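Side-chain contacts in PelD (Pseudomonas aeruginosa, PDB 4EU0), which binds the second messenger cyclic di-GMP as an effector involved in pellicle formation, this chain being the GAF and GGDEF portion of a longer membrane protein: residues 234-239 with 269-274; 227-232 with 240-245; 185-190 with 279-284; 206-209 with 214-217. All coordinates share one frame; numbering follows the deposited sequence.

Contact 1: residues 234-239 with 269-274; sequences TSAEGS and QYELDA. With C2E (9,9'-[(2R,3R,3aS,5S,7aR,9R,10R,10aS,12S,14aR)-3,5,10,12-tetrahydroxy-5,12-dioxidooctahydro-2H,7H-difuro[3,2-d:3',2'-j][1,3,7,9,2,8]tetraoxadiphosphacyclododecine-2,9-diyl]bis(2-amino-1,9-dihydro-6H-purin-6-one)), chain B.
Ala236 and Glu271 mark the closest backbone approach, 7.9 Å between their CA atoms, where the first turn of helix 236-253 passes strand 265-272 at Glu271. The turn starts at Ser235, the N-cap: its OG accepts from Gly238 N at 3.1 Å in a nearly straight bond (164°). Across the gap the packing is light. The extended Glu271 side chain leaves the strand with CG beside the backbone N (chi1 -77°) and lays OE2 against Ala236 CB, 3.8 Å away. Nearly one helical turn on, and two residues back along the strand, Ser239 CB lies 4.4 Å from Gln269 NE2, which is hydrogen-bonded to Gln240 OE1. Ahead of the helix, Thr234 binds the ligand rather than the strand: its OG1 accepts from the guanine amino group N2 of cyclic di-GMP at 3.1 Å (147°), and the same OG1 is hydrogen-bonded to Pro232 O. Gly238 O approaches the ribose C1' to 3.1 Å, so the helix start forms part of the ligand pocket, to which Arg210 and Asp213 also contribute. Ser239 and Gln269 both touch Cys186 of the adjacent strand 185-192, while Tyr270 turns to helix 280-288 and Leu272 to helix 162-181.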
# COMPACT_ATOMS: atom_id res chain seq x y z
N THR A 234 -7.03 6.96 -1.49
CA THR A 234 -8.42 7.38 -1.55
C THR A 234 -8.52 8.86 -1.22
O THR A 234 -8.05 9.29 -0.16
CB THR A 234 -9.25 6.55 -0.57
OG1 THR A 234 -9.26 5.19 -1.02
CG2 THR A 234 -10.70 7.06 -0.48
N SER A 235 -9.12 9.62 -2.14
CA SER A 235 -9.31 11.07 -2.00
C SER A 235 -10.31 11.41 -0.91
O SER A 235 -11.01 10.52 -0.42
CB SER A 235 -9.80 11.69 -3.32
OG SER A 235 -11.13 11.30 -3.64
N ALA A 236 -10.38 12.68 -0.53
CA ALA A 236 -11.39 13.14 0.42
C ALA A 236 -12.81 12.86 -0.10
O ALA A 236 -13.68 12.45 0.67
CB ALA A 236 -11.21 14.61 0.74
N GLU A 237 -13.03 13.06 -1.40
CA GLU A 237 -14.33 12.75 -1.99
C GLU A 237 -14.63 11.25 -1.85
O GLU A 237 -15.75 10.88 -1.50
CB GLU A 237 -14.38 13.16 -3.46
CG GLU A 237 -15.73 12.90 -4.11
CD GLU A 237 -15.81 13.39 -5.54
OE1 GLU A 237 -16.91 13.31 -6.12
OE2 GLU A 237 -14.78 13.85 -6.09
N GLY A 238 -13.63 10.42 -2.13
CA GLY A 238 -13.79 8.96 -1.95
C GLY A 238 -14.12 8.56 -0.53
O GLY A 238 -14.99 7.72 -0.30
N SER A 239 -13.41 9.15 0.43
CA SER A 239 -13.57 8.81 1.84
C SER A 239 -14.95 9.19 2.36
O SER A 239 -15.49 8.54 3.25
CB SER A 239 -12.48 9.48 2.66
OG SER A 239 -11.25 8.80 2.44
N GLN A 269 -12.36 10.27 12.34
CA GLN A 269 -11.71 10.23 11.04
C GLN A 269 -10.36 10.93 11.11
O GLN A 269 -10.23 11.95 11.78
CB GLN A 269 -12.61 10.91 10.00
CG GLN A 269 -12.13 10.86 8.57
CD GLN A 269 -13.08 11.55 7.59
OE1 GLN A 269 -14.25 11.80 7.89
NE2 GLN A 269 -12.58 11.85 6.40
N TYR A 270 -9.37 10.35 10.45
CA TYR A 270 -8.05 10.95 10.35
C TYR A 270 -7.60 10.93 8.89
O TYR A 270 -7.40 9.85 8.32
CB TYR A 270 -7.06 10.18 11.24
CG TYR A 270 -5.65 10.75 11.24
CD1 TYR A 270 -5.27 11.68 12.20
CD2 TYR A 270 -4.72 10.34 10.29
CE1 TYR A 270 -3.98 12.20 12.21
CE2 TYR A 270 -3.43 10.86 10.29
CZ TYR A 270 -3.07 11.79 11.26
OH TYR A 270 -1.80 12.30 11.26
N GLU A 271 -7.43 12.11 8.29
CA GLU A 271 -6.96 12.18 6.91
C GLU A 271 -5.44 12.25 6.89
O GLU A 271 -4.85 13.13 7.52
CB GLU A 271 -7.55 13.39 6.18
CG GLU A 271 -9.00 13.22 5.74
CD GLU A 271 -9.43 14.28 4.73
OE1 GLU A 271 -8.54 14.99 4.21
OE2 GLU A 271 -10.64 14.39 4.44
N LEU A 272 -4.81 11.31 6.19
CA LEU A 272 -3.35 11.26 6.12
C LEU A 272 -2.89 12.40 5.23
O LEU A 272 -3.44 12.62 4.15
CB LEU A 272 -2.87 9.91 5.58
CG LEU A 272 -2.80 8.73 6.55
CD1 LEU A 272 -4.18 8.22 6.97
CD2 LEU A 272 -1.99 7.59 5.95
N ASP A 273 -1.89 13.14 5.69
CA ASP A 273 -1.43 14.32 4.95
C ASP A 273 -0.05 14.77 5.41
O ASP A 273 0.24 14.79 6.62
CB ASP A 273 -2.45 15.46 5.06
CG ASP A 273 -2.23 16.54 4.00
OD1 ASP A 273 -1.40 17.44 4.23
OD2 ASP A 273 -2.90 16.49 2.95
N ALA A 274 0.79 15.12 4.44
CA ALA A 274 2.15 15.60 4.68
C ALA A 274 2.18 16.96 5.40
O ALA A 274 3.25 17.44 5.80
CB ALA A 274 2.91 15.68 3.36
P1 C2E B . -20.17 3.52 -4.78
O2P C2E B . -21.39 4.38 -4.57
O1P C2E B . -20.11 2.15 -4.14
O5' C2E B . -18.87 4.33 -4.34
C5' C2E B . -18.65 5.69 -4.73
C4' C2E B . -17.23 6.13 -4.39
O4' C2E B . -17.08 6.24 -2.96
C3' C2E B . -16.12 5.19 -4.85
O3' C2E B . -15.64 5.43 -6.17
C2' C2E B . -15.03 5.47 -3.84
O2' C2E B . -14.38 6.69 -4.20
C1' C2E B . -15.81 5.72 -2.57
N9 C2E B . -16.01 4.44 -1.82
C8 C2E B . -17.17 3.79 -1.64
N7 C2E B . -16.99 2.67 -0.89
C5 C2E B . -15.69 2.62 -0.59
C6 C2E B . -14.81 1.70 0.16
O6 C2E B . -15.34 0.60 0.75
N1 C2E B . -13.49 1.99 0.24
C2 C2E B . -12.94 3.08 -0.35
N2 C2E B . -11.60 3.27 -0.22
N3 C2E B . -13.69 3.96 -1.06
C4 C2E B . -15.03 3.78 -1.21
P11 C2E B . -14.99 4.23 -7.02
O21 C2E B . -14.45 4.78 -8.33
O11 C2E B . -14.09 3.37 -6.17
O5A C2E B . -16.29 3.37 -7.40
C5A C2E B . -17.36 3.96 -8.13
C4A C2E B . -18.49 2.95 -8.23
O4A C2E B . -18.02 1.73 -8.82
C3A C2E B . -19.00 2.53 -6.87
O3A C2E B . -19.99 3.40 -6.37
C2A C2E B . -19.54 1.14 -7.09
O2A C2E B . -20.85 1.21 -7.68
C1A C2E B . -18.56 0.61 -8.11
N91 C2E B . -17.47 -0.15 -7.42
C81 C2E B . -16.20 0.25 -7.22
N71 C2E B . -15.48 -0.69 -6.56
C51 C2E B . -16.31 -1.73 -6.33
C61 C2E B . -16.22 -3.06 -5.68
O61 C2E B . -15.05 -3.49 -5.13
N11 C2E B . -17.32 -3.83 -5.64
C21 C2E B . -18.50 -3.43 -6.18
N21 C2E B . -19.57 -4.26 -6.11
N31 C2E B . -18.66 -2.23 -6.79
C41 C2E B . -17.62 -1.36 -6.89

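Contact 2: residues 227-232 with 240-245; sequences LLVLLP and QGYLQR. With C2E (9,9'-[(2R,3R,3aS,5S,7aR,9R,10R,10aS,12S,14aR)-3,5,10,12-tetrahydroxy-5,12-dioxidooctahydro-2H,7H-difuro[3,2-d:3',2'-j][1,3,7,9,2,8]tetraoxadiphosphacyclododecine-2,9-diyl]bis(2-amino-1,9-dihydro-6H-purin-6-one)), chain B.
Ahead of Tyr242, the one residue of 240-245 that touches Val229 and Leu231, comes Gly241, with no side chain to keep the ligand away: its CA lies 3.5 Å from ribose O4' of cyclic di-GMP. Tyr242 then reaches from the helix to the sheet, CG anti to the backbone N (chi1 167°). Leu231 CG sits over one face of its ring, and Leu231 CD2 approaches Tyr242 CD2 to 3.7 Å. Farther out, both methyls of Val229 rest against the hydroxyl, Val229 CG2 being 3.7 Å from Tyr242 OH. Tyr242 CD1 meets guanine O6 obliquely at 3.3 Å, and Leu231 CD2 also packs on the guanine amino group N2, so these two apolar surfaces border the base together. A turn later Arg245 bends at chi3 (73°) and brings its guanidinium edge to the same base. Arg245 NE donates to guanine N7 at 2.9 Å, and Arg245 NH2 to O6 at 2.7 Å; the NH2 is also bonded to Ser208 O. Such a paired grip on N7 and O6 reads the Hoogsteen edge of guanine, whereas adenine has an amino group in place of O6, consistent with a preference for guanine over adenine at this position.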
# COMPACT_ATOMS: atom_id res chain seq x y z
N LEU A 227 -13.38 -0.62 15.55
CA LEU A 227 -12.96 -1.12 14.25
C LEU A 227 -12.24 -0.02 13.50
O LEU A 227 -12.82 1.01 13.16
CB LEU A 227 -14.14 -1.63 13.44
CG LEU A 227 -13.70 -2.27 12.12
CD1 LEU A 227 -13.05 -3.65 12.34
CD2 LEU A 227 -14.86 -2.42 11.21
N LEU A 228 -10.95 -0.24 13.25
CA LEU A 228 -10.15 0.67 12.47
C LEU A 228 -10.24 0.26 11.01
O LEU A 228 -10.15 -0.92 10.68
CB LEU A 228 -8.69 0.55 12.90
CG LEU A 228 -7.75 1.74 12.97
CD1 LEU A 228 -8.43 3.06 13.34
CD2 LEU A 228 -6.67 1.32 14.00
N VAL A 229 -10.45 1.24 10.14
CA VAL A 229 -10.44 0.97 8.70
C VAL A 229 -9.52 1.97 8.01
O VAL A 229 -9.73 3.17 8.11
CB VAL A 229 -11.85 1.08 8.05
CG1 VAL A 229 -11.78 0.61 6.60
CG2 VAL A 229 -12.87 0.26 8.82
N LEU A 230 -8.52 1.45 7.30
CA LEU A 230 -7.68 2.29 6.46
C LEU A 230 -8.16 2.22 5.01
O LEU A 230 -8.41 1.14 4.46
CB LEU A 230 -6.21 1.84 6.54
CG LEU A 230 -5.23 2.55 5.60
CD1 LEU A 230 -4.94 3.98 6.07
CD2 LEU A 230 -3.93 1.75 5.45
N LEU A 231 -8.28 3.39 4.39
CA LEU A 231 -8.64 3.52 2.99
C LEU A 231 -7.44 4.06 2.21
O LEU A 231 -7.29 5.28 2.07
CB LEU A 231 -9.81 4.50 2.84
CG LEU A 231 -11.17 4.12 3.45
CD1 LEU A 231 -11.16 4.12 4.98
CD2 LEU A 231 -12.19 5.14 2.92
N PRO A 232 -6.58 3.17 1.69
CA PRO A 232 -5.39 3.64 0.97
C PRO A 232 -5.76 4.27 -0.37
O PRO A 232 -6.79 3.94 -0.96
CB PRO A 232 -4.60 2.35 0.72
CG PRO A 232 -5.12 1.36 1.74
CD PRO A 232 -6.59 1.70 1.79
N GLN A 240 -15.50 10.26 1.79
CA GLN A 240 -16.86 10.66 2.14
C GLN A 240 -17.86 9.75 1.44
O GLN A 240 -18.86 9.35 2.05
CB GLN A 240 -17.08 12.14 1.84
CG GLN A 240 -16.06 13.04 2.58
CD GLN A 240 -16.12 12.90 4.10
OE1 GLN A 240 -15.11 12.64 4.76
NE2 GLN A 240 -17.32 13.05 4.66
N GLY A 241 -17.55 9.36 0.21
CA GLY A 241 -18.33 8.36 -0.53
C GLY A 241 -18.44 7.02 0.19
O GLY A 241 -19.50 6.37 0.15
N TYR A 242 -17.36 6.60 0.82
CA TYR A 242 -17.35 5.39 1.63
C TYR A 242 -18.39 5.46 2.74
O TYR A 242 -19.15 4.52 2.93
CB TYR A 242 -15.95 5.17 2.20
CG TYR A 242 -15.83 4.14 3.31
CD1 TYR A 242 -16.03 2.79 3.06
CD2 TYR A 242 -15.47 4.54 4.59
CE1 TYR A 242 -15.90 1.85 4.09
CE2 TYR A 242 -15.33 3.64 5.60
CZ TYR A 242 -15.53 2.29 5.35
OH TYR A 242 -15.38 1.37 6.37
N LEU A 243 -18.43 6.58 3.46
CA LEU A 243 -19.39 6.70 4.55
C LEU A 243 -20.83 6.71 4.04
O LEU A 243 -21.71 6.13 4.67
CB LEU A 243 -19.12 7.93 5.43
CG LEU A 243 -19.69 7.83 6.86
CD1 LEU A 243 -19.74 6.40 7.46
CD2 LEU A 243 -18.88 8.72 7.76
N GLN A 244 -21.05 7.36 2.89
CA GLN A 244 -22.38 7.41 2.29
C GLN A 244 -22.82 5.98 1.94
O GLN A 244 -23.99 5.63 2.15
CB GLN A 244 -22.41 8.33 1.05
CG GLN A 244 -23.82 8.60 0.50
CD GLN A 244 -23.85 9.51 -0.71
OE1 GLN A 244 -22.99 9.43 -1.59
NE2 GLN A 244 -24.85 10.38 -0.78
N ARG A 245 -21.89 5.17 1.46
CA ARG A 245 -22.20 3.77 1.12
C ARG A 245 -22.49 2.96 2.38
O ARG A 245 -23.39 2.12 2.40
CB ARG A 245 -21.08 3.13 0.30
CG ARG A 245 -21.39 1.69 -0.13
CD ARG A 245 -20.29 1.06 -0.98
NE ARG A 245 -19.08 0.71 -0.24
CZ ARG A 245 -18.89 -0.42 0.44
NH1 ARG A 245 -19.86 -1.33 0.54
NH2 ARG A 245 -17.72 -0.65 1.04
P1 C2E B . -20.17 3.52 -4.78
O2P C2E B . -21.39 4.38 -4.57
O1P C2E B . -20.11 2.15 -4.14
O5' C2E B . -18.87 4.33 -4.34
C5' C2E B . -18.65 5.69 -4.73
C4' C2E B . -17.23 6.13 -4.39
O4' C2E B . -17.08 6.24 -2.96
C3' C2E B . -16.12 5.19 -4.85
O3' C2E B . -15.64 5.43 -6.17
C2' C2E B . -15.03 5.47 -3.84
O2' C2E B . -14.38 6.69 -4.20
C1' C2E B . -15.81 5.72 -2.57
N9 C2E B . -16.01 4.44 -1.82
C8 C2E B . -17.17 3.79 -1.64
N7 C2E B . -16.99 2.67 -0.89
C5 C2E B . -15.69 2.62 -0.59
C6 C2E B . -14.81 1.70 0.16
O6 C2E B . -15.34 0.60 0.75
N1 C2E B . -13.49 1.99 0.24
C2 C2E B . -12.94 3.08 -0.35
N2 C2E B . -11.60 3.27 -0.22
N3 C2E B . -13.69 3.96 -1.06
C4 C2E B . -15.03 3.78 -1.21
P11 C2E B . -14.99 4.23 -7.02
O21 C2E B . -14.45 4.78 -8.33
O11 C2E B . -14.09 3.37 -6.17
O5A C2E B . -16.29 3.37 -7.40
C5A C2E B . -17.36 3.96 -8.13
C4A C2E B . -18.49 2.95 -8.23
O4A C2E B . -18.02 1.73 -8.82
C3A C2E B . -19.00 2.53 -6.87
O3A C2E B . -19.99 3.40 -6.37
C2A C2E B . -19.54 1.14 -7.09
O2A C2E B . -20.85 1.21 -7.68
C1A C2E B . -18.56 0.61 -8.11
N91 C2E B . -17.47 -0.15 -7.42
C81 C2E B . -16.20 0.25 -7.22
N71 C2E B . -15.48 -0.69 -6.56
C51 C2E B . -16.31 -1.73 -6.33
C61 C2E B . -16.22 -3.06 -5.68
O61 C2E B . -15.05 -3.49 -5.13
N11 C2E B . -17.32 -3.83 -5.64
C21 C2E B . -18.50 -3.43 -6.18
N21 C2E B . -19.57 -4.26 -6.11
N31 C2E B . -18.66 -2.23 -6.79
C41 C2E B . -17.62 -1.36 -6.89

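Contact 3: residues 185-190 with 279-284; sequences ACLYAF and QALGHF
Phe284 and Leu187 bury the most surface here, in the layered alpha/beta fold of the GGDEF domain, where helix 280-288 covers one face of the four-stranded antiparallel sheet. The axes of the short segments, strand 185-190 and helix 280-284, run nearly parallel, 18° apart, and approach to 11.7 Å, a gap filled by apolar side chains. Phe284 points its ring at the strand, CG anti to the backbone N (chi1 176°), and meets two alternate strand residues obliquely. Its CZ lies 4.0 Å from Ala189 CB, and its CE2 lies 4.0 Å from Leu187 CD1. Ala189 meets the ring with its single methyl, while Leu187 brings CD1 into contact with both Phe284 and Leu281. Tyr270, on the neighbouring strand, also meets the Phe284 ring, with the planes at about 40°. Leu187 additionally touches Phe167 of helix 162-181 and Leu228 of strand 225-231, so this face is shared by two helices; Tyr188 and Phe190 instead serve the opposite face, under helix 236-253. One turn before Phe284, Leu281 crosses Leu187 at about a right angle, and their CD1 methyls meet at 3.7 Å.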
# COMPACT_ATOMS: atom_id res chain seq x y z
N ALA A 185 -5.05 9.37 1.79
CA ALA A 185 -5.63 8.18 2.41
C ALA A 185 -6.40 8.63 3.64
O ALA A 185 -6.17 9.73 4.15
CB ALA A 185 -4.53 7.19 2.81
N CYS A 186 -7.31 7.78 4.11
CA CYS A 186 -8.14 8.10 5.26
C CYS A 186 -8.13 6.94 6.24
O CYS A 186 -8.23 5.78 5.82
CB CYS A 186 -9.58 8.35 4.82
SG CYS A 186 -10.59 9.18 6.05
N LEU A 187 -8.03 7.26 7.53
CA LEU A 187 -8.26 6.29 8.59
C LEU A 187 -9.59 6.60 9.26
O LEU A 187 -9.82 7.73 9.69
CB LEU A 187 -7.18 6.38 9.68
CG LEU A 187 -6.14 5.30 9.94
CD1 LEU A 187 -5.37 5.65 11.23
CD2 LEU A 187 -6.74 3.89 10.01
N TYR A 188 -10.46 5.60 9.35
CA TYR A 188 -11.66 5.73 10.17
C TYR A 188 -11.54 4.83 11.38
O TYR A 188 -11.05 3.70 11.28
CB TYR A 188 -12.90 5.30 9.38
CG TYR A 188 -13.45 6.35 8.44
CD1 TYR A 188 -14.24 7.39 8.91
CD2 TYR A 188 -13.22 6.27 7.06
CE1 TYR A 188 -14.76 8.36 8.04
CE2 TYR A 188 -13.74 7.24 6.18
CZ TYR A 188 -14.51 8.27 6.68
OH TYR A 188 -15.05 9.22 5.85
N ALA A 189 -12.00 5.33 12.51
CA ALA A 189 -12.15 4.50 13.70
C ALA A 189 -13.61 4.51 14.08
O ALA A 189 -14.16 5.58 14.35
CB ALA A 189 -11.30 5.03 14.83
N PHE A 190 -14.23 3.34 14.11
CA PHE A 190 -15.61 3.23 14.55
C PHE A 190 -15.62 2.69 15.97
O PHE A 190 -15.28 1.53 16.20
CB PHE A 190 -16.43 2.33 13.61
CG PHE A 190 -16.47 2.82 12.19
CD1 PHE A 190 -17.43 3.75 11.79
CD2 PHE A 190 -15.57 2.34 11.24
CE1 PHE A 190 -17.47 4.22 10.48
CE2 PHE A 190 -15.62 2.80 9.91
CZ PHE A 190 -16.57 3.73 9.53
N GLN A 279 3.04 14.23 15.45
CA GLN A 279 2.44 13.63 16.64
C GLN A 279 0.94 13.35 16.48
O GLN A 279 0.31 12.78 17.37
CB GLN A 279 2.67 14.54 17.86
CG GLN A 279 4.14 14.87 18.10
CD GLN A 279 4.96 13.69 18.63
OE1 GLN A 279 4.41 12.66 19.02
NE2 GLN A 279 6.27 13.86 18.65
N ALA A 280 0.39 13.75 15.34
CA ALA A 280 -1.06 13.77 15.14
C ALA A 280 -1.68 12.37 15.12
O ALA A 280 -2.71 12.13 15.75
CB ALA A 280 -1.41 14.54 13.87
N LEU A 281 -1.04 11.45 14.40
CA LEU A 281 -1.55 10.09 14.30
C LEU A 281 -1.57 9.40 15.66
O LEU A 281 -2.51 8.67 15.99
CB LEU A 281 -0.76 9.29 13.27
CG LEU A 281 -1.21 7.85 13.03
CD1 LEU A 281 -2.67 7.78 12.57
CD2 LEU A 281 -0.30 7.18 12.01
N GLY A 282 -0.52 9.64 16.45
CA GLY A 282 -0.44 9.15 17.82
C GLY A 282 -1.56 9.66 18.70
O GLY A 282 -2.19 8.90 19.42
N HIS A 283 -1.82 10.97 18.64
CA HIS A 283 -2.93 11.55 19.38
C HIS A 283 -4.26 10.92 18.99
O HIS A 283 -5.09 10.61 19.84
CB HIS A 283 -2.99 13.07 19.18
CG HIS A 283 -4.18 13.71 19.82
ND1 HIS A 283 -4.26 13.95 21.17
CD2 HIS A 283 -5.34 14.15 19.29
CE1 HIS A 283 -5.42 14.51 21.45
NE2 HIS A 283 -6.10 14.64 20.32
N PHE A 284 -4.43 10.70 17.69
CA PHE A 284 -5.66 10.12 17.16
C PHE A 284 -5.87 8.70 17.69
O PHE A 284 -6.91 8.38 18.25
CB PHE A 284 -5.63 10.15 15.64
CG PHE A 284 -6.82 9.48 15.00
CD1 PHE A 284 -8.07 10.10 14.99
CD2 PHE A 284 -6.70 8.22 14.40
CE1 PHE A 284 -9.17 9.47 14.39
CE2 PHE A 284 -7.80 7.59 13.80
CZ PHE A 284 -9.04 8.22 13.79

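Contact 4: residues 206-209 with 214-217; sequences EGSQ and VQLR
Two partners hold Ser208 OG beside Gln215: water 1, which donates to Ser208 OG at 2.7 Å, and the backbone oxygen Leu205 O. This is a helix-turn-strand unit of the GGDEF domain, leading from helix 198-207 into the outer strand 214-219; its turn carries Arg210 and Asp213, an RxxD pair like that of the inhibitory site of diguanylate cyclases; both residues bind the ligand here. The serine hydroxyl sits between the backbone N and the carbonyl carbon (chi1 76°), facing the water. Water 1 accepts a weak bond from Gln215 NE2 at 3.0 Å, and Gln215 NE2 also donates to Leu205 O, so the Gln215 amide is fixed against the last turn of the helix. With NE2 so placed, Gln215 OE1 comes to 3.3 Å from Glu206 CA. A second bridge runs through water 2, which lies 2.7 Å from Gln209 OE1 and accepts from Gln215 N at 2.9 Å. The extended Gln209 and Gln215 side chains slide past each other in opposite directions with their amide planes 73° apart, and Gln209 OE1 rests 3.3 Å from Gln215 CG. Farther along the strand, Glu206 OE1 faces the guanidinium edge of Arg217 in a long salt bridge, 4.0 Å from NH1. Glu206 OE2 is bonded to Gln202 NE2 and lies 3.6 Å from Arg217 CD.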
# COMPACT_ATOMS: atom_id res chain seq x y z
N GLU A 206 -17.25 -5.18 9.10
CA GLU A 206 -16.33 -6.17 8.52
C GLU A 206 -16.74 -6.59 7.11
O GLU A 206 -15.90 -6.68 6.23
CB GLU A 206 -16.22 -7.41 9.42
CG GLU A 206 -15.57 -7.14 10.77
CD GLU A 206 -15.59 -8.37 11.66
OE1 GLU A 206 -15.39 -9.49 11.13
OE2 GLU A 206 -15.81 -8.23 12.87
N GLY A 207 -18.04 -6.82 6.90
CA GLY A 207 -18.52 -7.30 5.61
C GLY A 207 -18.43 -6.25 4.51
O GLY A 207 -18.48 -6.60 3.33
N SER A 208 -18.29 -4.99 4.90
CA SER A 208 -18.26 -3.86 3.96
C SER A 208 -16.90 -3.68 3.29
O SER A 208 -16.77 -2.89 2.34
CB SER A 208 -18.62 -2.55 4.68
OG SER A 208 -17.54 -2.08 5.45
N GLN A 209 -15.89 -4.39 3.79
CA GLN A 209 -14.52 -4.20 3.30
C GLN A 209 -14.45 -4.39 1.79
O GLN A 209 -14.98 -5.36 1.25
CB GLN A 209 -13.56 -5.15 4.00
CG GLN A 209 -12.10 -4.84 3.70
CD GLN A 209 -11.15 -5.76 4.43
OE1 GLN A 209 -11.13 -5.80 5.66
NE2 GLN A 209 -10.36 -6.50 3.67
N VAL A 214 -8.11 -2.03 4.51
CA VAL A 214 -7.79 -3.01 5.53
C VAL A 214 -8.35 -2.57 6.87
O VAL A 214 -8.47 -1.36 7.16
CB VAL A 214 -6.26 -3.30 5.64
CG1 VAL A 214 -5.77 -4.07 4.41
CG2 VAL A 214 -5.45 -2.02 5.82
N GLN A 215 -8.71 -3.56 7.68
CA GLN A 215 -9.35 -3.31 8.96
C GLN A 215 -8.64 -3.98 10.11
O GLN A 215 -8.00 -5.03 9.94
CB GLN A 215 -10.79 -3.83 8.94
CG GLN A 215 -11.63 -3.30 7.80
CD GLN A 215 -13.04 -3.83 7.86
OE1 GLN A 215 -13.28 -4.86 8.50
NE2 GLN A 215 -13.97 -3.14 7.23
N LEU A 216 -8.79 -3.39 11.29
CA LEU A 216 -8.33 -3.96 12.55
C LEU A 216 -9.46 -3.97 13.56
O LEU A 216 -10.10 -2.94 13.80
CB LEU A 216 -7.16 -3.15 13.12
CG LEU A 216 -5.71 -3.59 13.02
CD1 LEU A 216 -4.90 -2.95 14.15
CD2 LEU A 216 -5.56 -5.11 13.05
N ARG A 217 -9.70 -5.13 14.16
CA ARG A 217 -10.72 -5.29 15.19
C ARG A 217 -10.03 -5.26 16.54
O ARG A 217 -9.21 -6.14 16.85
CB ARG A 217 -11.47 -6.62 15.00
CG ARG A 217 -11.99 -6.84 13.57
CD ARG A 217 -12.24 -8.32 13.24
NE ARG A 217 -11.05 -9.15 13.40
CZ ARG A 217 -10.95 -10.42 13.00
NH1 ARG A 217 -11.96 -11.01 12.38
NH2 ARG A 217 -9.82 -11.09 13.20
O HOH W 1 -15.05 -1.20 5.23
O HOH W 2 -8.77 -6.35 6.83

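How the contacts relate
Strand 185-192 opens contact 3, the longest closure, which ends only when helix 280-288 returns to the sheet; the other three contacts lie within its span. Contact 4 closes first, joining helix 198-207 to the outer strand 214-219. Strand 225-231 then opens contact 2, and 234-239 opens contact 1 before 240-245 closes contact 2. Contacts 1 and 2 therefore cross, sharing helix 236-253, and contact 1 closes at the other outer strand, 265-272. All four reach the same antiparallel sheet: contacts 1 and 2 set the ligand-binding helix on one face, and contact 3 packs helix 280-288 on the other. Contacts 2 and 4 meet through neighbouring strands 225-231 and 214-219.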